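Local coordinates for alpha-glucosidase ([Eubacterium] rectale, PDB 6PNR), which probably hydrolyses the alpha-glycosidic bond of sulfoquinovosides, as a sulfoquinovosidase of glycoside hydrolase family 31, at residues T495-N500 with E524-D529. Numbering follows the deposited sequence.
Sequences TSLFDN and EGNRPD. With SO4 (sulfate ion), chain E.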
loop_
_atom_site.group_PDB
_atom_site.type_symbol
_atom_site.label_atom_id
_atom_site.label_comp_id
_atom_site.label_asym_id
_atom_site.label_seq_id
_atom_site.Cartn_x
_atom_site.Cartn_y
_atom_site.Cartn_z
ATOM N N THR A 495 2.840 12.340 20.617
ATOM C CA THR A 495 1.797 12.638 19.627
ATOM C C THR A 495 0.411 12.258 20.144
ATOM O O THR A 495 0.132 11.079 20.381
ATOM C CB THR A 495 2.061 11.900 18.314
ATOM O OG1 THR A 495 3.429 12.079 17.911
ATOM C CG2 THR A 495 1.106 12.433 17.202
ATOM N N SER A 496 -0.461 13.248 20.291
ATOM C CA SER A 496 -1.862 13.022 20.623
ATOM C C SER A 496 -2.706 13.485 19.445
ATOM O O SER A 496 -2.701 14.674 19.105
ATOM C CB SER A 496 -2.268 13.749 21.905
ATOM O OG SER A 496 -3.676 13.631 22.141
ATOM N N LEU A 497 -3.402 12.536 18.818
ATOM C CA LEU A 497 -4.304 12.773 17.702
ATOM C C LEU A 497 -5.400 11.712 17.728
ATOM O O LEU A 497 -5.227 10.640 18.305
ATOM C CB LEU A 497 -3.565 12.705 16.357
ATOM C CG LEU A 497 -2.441 13.684 16.032
ATOM C CD1 LEU A 497 -1.782 13.294 14.711
ATOM C CD2 LEU A 497 -2.978 15.088 15.952
ATOM N N PHE A 498 -6.532 12.019 17.090
ATOM C CA PHE A 498 -7.557 11.021 16.747
ATOM C C PHE A 498 -8.018 10.209 17.963
ATOM O O PHE A 498 -8.052 8.975 17.939
ATOM C CB PHE A 498 -7.036 10.100 15.636
ATOM C CG PHE A 498 -6.534 10.844 14.416
ATOM C CD1 PHE A 498 -7.334 11.783 13.783
ATOM C CD2 PHE A 498 -5.264 10.614 13.921
ATOM C CE1 PHE A 498 -6.889 12.472 12.670
ATOM C CE2 PHE A 498 -4.801 11.310 12.809
ATOM C CZ PHE A 498 -5.612 12.239 12.182
ATOM N N ASP A 499 -8.336 10.913 19.051
ATOM C CA ASP A 499 -8.842 10.336 20.300
ATOM C C ASP A 499 -7.789 9.570 21.090
ATOM O O ASP A 499 -8.127 8.774 21.978
ATOM C CB ASP A 499 -10.050 9.425 20.052
ATOM C CG ASP A 499 -11.170 10.145 19.324
ATOM O OD1 ASP A 499 -11.478 11.292 19.722
ATOM O OD2 ASP A 499 -11.708 9.573 18.346
ATOM N N ASN A 500 -6.518 9.791 20.817
ATOM C CA ASN A 500 -5.450 9.130 21.563
ATOM C C ASN A 500 -4.798 10.158 22.481
ATOM O O ASN A 500 -4.084 11.045 22.008
ATOM C CB ASN A 500 -4.446 8.526 20.588
ATOM C CG ASN A 500 -3.459 7.600 21.258
ATOM O OD1 ASN A 500 -3.775 6.956 22.256
ATOM N ND2 ASN A 500 -2.253 7.515 20.695
ATOM N N GLU A 524 5.462 18.051 27.367
ATOM C CA GLU A 524 4.019 18.285 27.423
ATOM C C GLU A 524 3.288 17.674 26.224
ATOM O O GLU A 524 2.080 17.416 26.316
ATOM C CB GLU A 524 3.724 19.792 27.542
ATOM C CG GLU A 524 4.032 20.351 28.935
ATOM C CD GLU A 524 3.639 21.810 29.120
ATOM O OE1 GLU A 524 3.292 22.465 28.122
ATOM O OE2 GLU A 524 3.676 22.299 30.280
ATOM N N GLY A 525 3.992 17.400 25.116
ATOM C CA GLY A 525 3.334 16.878 23.934
ATOM C C GLY A 525 2.693 17.978 23.102
ATOM O O GLY A 525 2.769 19.162 23.416
ATOM N N ASN A 526 2.052 17.568 21.996
ATOM C CA ASN A 526 1.503 18.539 21.049
ATOM C C ASN A 526 0.182 19.148 21.501
ATOM O O ASN A 526 -0.231 20.172 20.944
ATOM C CB ASN A 526 1.297 17.902 19.669
ATOM C CG ASN A 526 0.276 16.773 19.693
ATOM O OD1 ASN A 526 0.347 15.886 20.539
ATOM N ND2 ASN A 526 -0.701 16.819 18.773
ATOM N N ARG A 527 -0.497 18.555 22.483
ATOM C CA ARG A 527 -1.806 19.041 22.936
ATOM C C ARG A 527 -1.844 18.992 24.456
ATOM O O ARG A 527 -2.572 18.193 25.059
ATOM C CB ARG A 527 -2.931 18.226 22.296
ATOM C CG ARG A 527 -3.011 18.462 20.797
ATOM C CD ARG A 527 -4.084 17.624 20.131
ATOM N NE ARG A 527 -4.232 18.000 18.732
ATOM C CZ ARG A 527 -5.100 17.443 17.895
ATOM N NH1 ARG A 527 -5.903 16.471 18.321
ATOM N NH2 ARG A 527 -5.168 17.868 16.637
ATOM N N PRO A 528 -1.040 19.839 25.115
ATOM C CA PRO A 528 -0.887 19.733 26.577
ATOM C C PRO A 528 -2.185 19.869 27.346
ATOM O O PRO A 528 -2.316 19.257 28.417
ATOM C CB PRO A 528 0.067 20.889 26.915
ATOM C CG PRO A 528 0.804 21.149 25.631
ATOM C CD PRO A 528 -0.210 20.912 24.548
ATOM N N ASP A 529 -3.135 20.675 26.848
ATOM C CA ASP A 529 -4.349 20.971 27.615
ATOM C C ASP A 529 -5.269 19.770 27.759
ATOM O O ASP A 529 -6.088 19.748 28.687
ATOM C CB ASP A 529 -5.150 22.113 26.973
ATOM C CG ASP A 529 -4.345 23.398 26.824
ATOM O OD1 ASP A 529 -3.311 23.569 27.514
ATOM O OD2 ASP A 529 -4.762 24.247 26.014
HETATM S S SO4 E . -8.697 14.994 16.419
HETATM O O1 SO4 E . -7.268 14.726 16.263
HETATM O O2 SO4 E . -9.262 15.246 15.094
HETATM O O3 SO4 E . -9.325 13.827 17.041
HETATM O O4 SO4 E . -8.915 16.147 17.287
HETATM O O HOH W 1 -5.820 14.779 20.808
#
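Asn526 holds its CG between its own backbone N and carbonyl carbon (chi1 63°), which carries the amide to Ser496, and chi2 of -49° turns it until both its O and its N reach that backbone, while Arg527, extended from CG to NE, passes Ser496 O and crosses the Leu497 side chain at about a right angle. The asparagine amide grips Ser496 twice, as a neighbouring strand would. Ser496 N donates to Asn526 OD1 at 2.8 Å, and Asn526 ND2 returns a nearly straight bond to Ser496 O (3.0 Å, 169°), lying almost in the amide plane. Asparagine suits the place because one short group offers both an acceptor and a donor; ND2 also reaches Phe283 O, so the amide cannot easily flip.

Arg527 CD passes 3.4 Å from Ser496 O, and Leu497 CD2 rests 3.6 Å from Arg527 NH2, over one face of the guanidinium near its rim. That apolar contact leaves the N-H groups to work around the edge: NE and NH2 bind the carbonyls of Phe283 and Ser282, and NH1 gives a bond to a water that in turn donates to Ser496 OG. Arg527 NH1 also donates to O1 of a sulfate at 3.0 Å, an oxygen shared with Phe498 N (2.9 Å). The ion, probably from the crystallisation liquor, thus bridges the arginine and the type I' turn from Leu497 to Asn500. Ser496 OG, just before the turn, donates to Asn500 O at 2.6 Å.

Side-chain amide pairing with a backbone N-H and C=O here joins two loops of the family 31 TIM-barrel domain, beside the pocket that holds the aza-sugar inhibitor, whose lining includes the adjoining Tyr494 and His523.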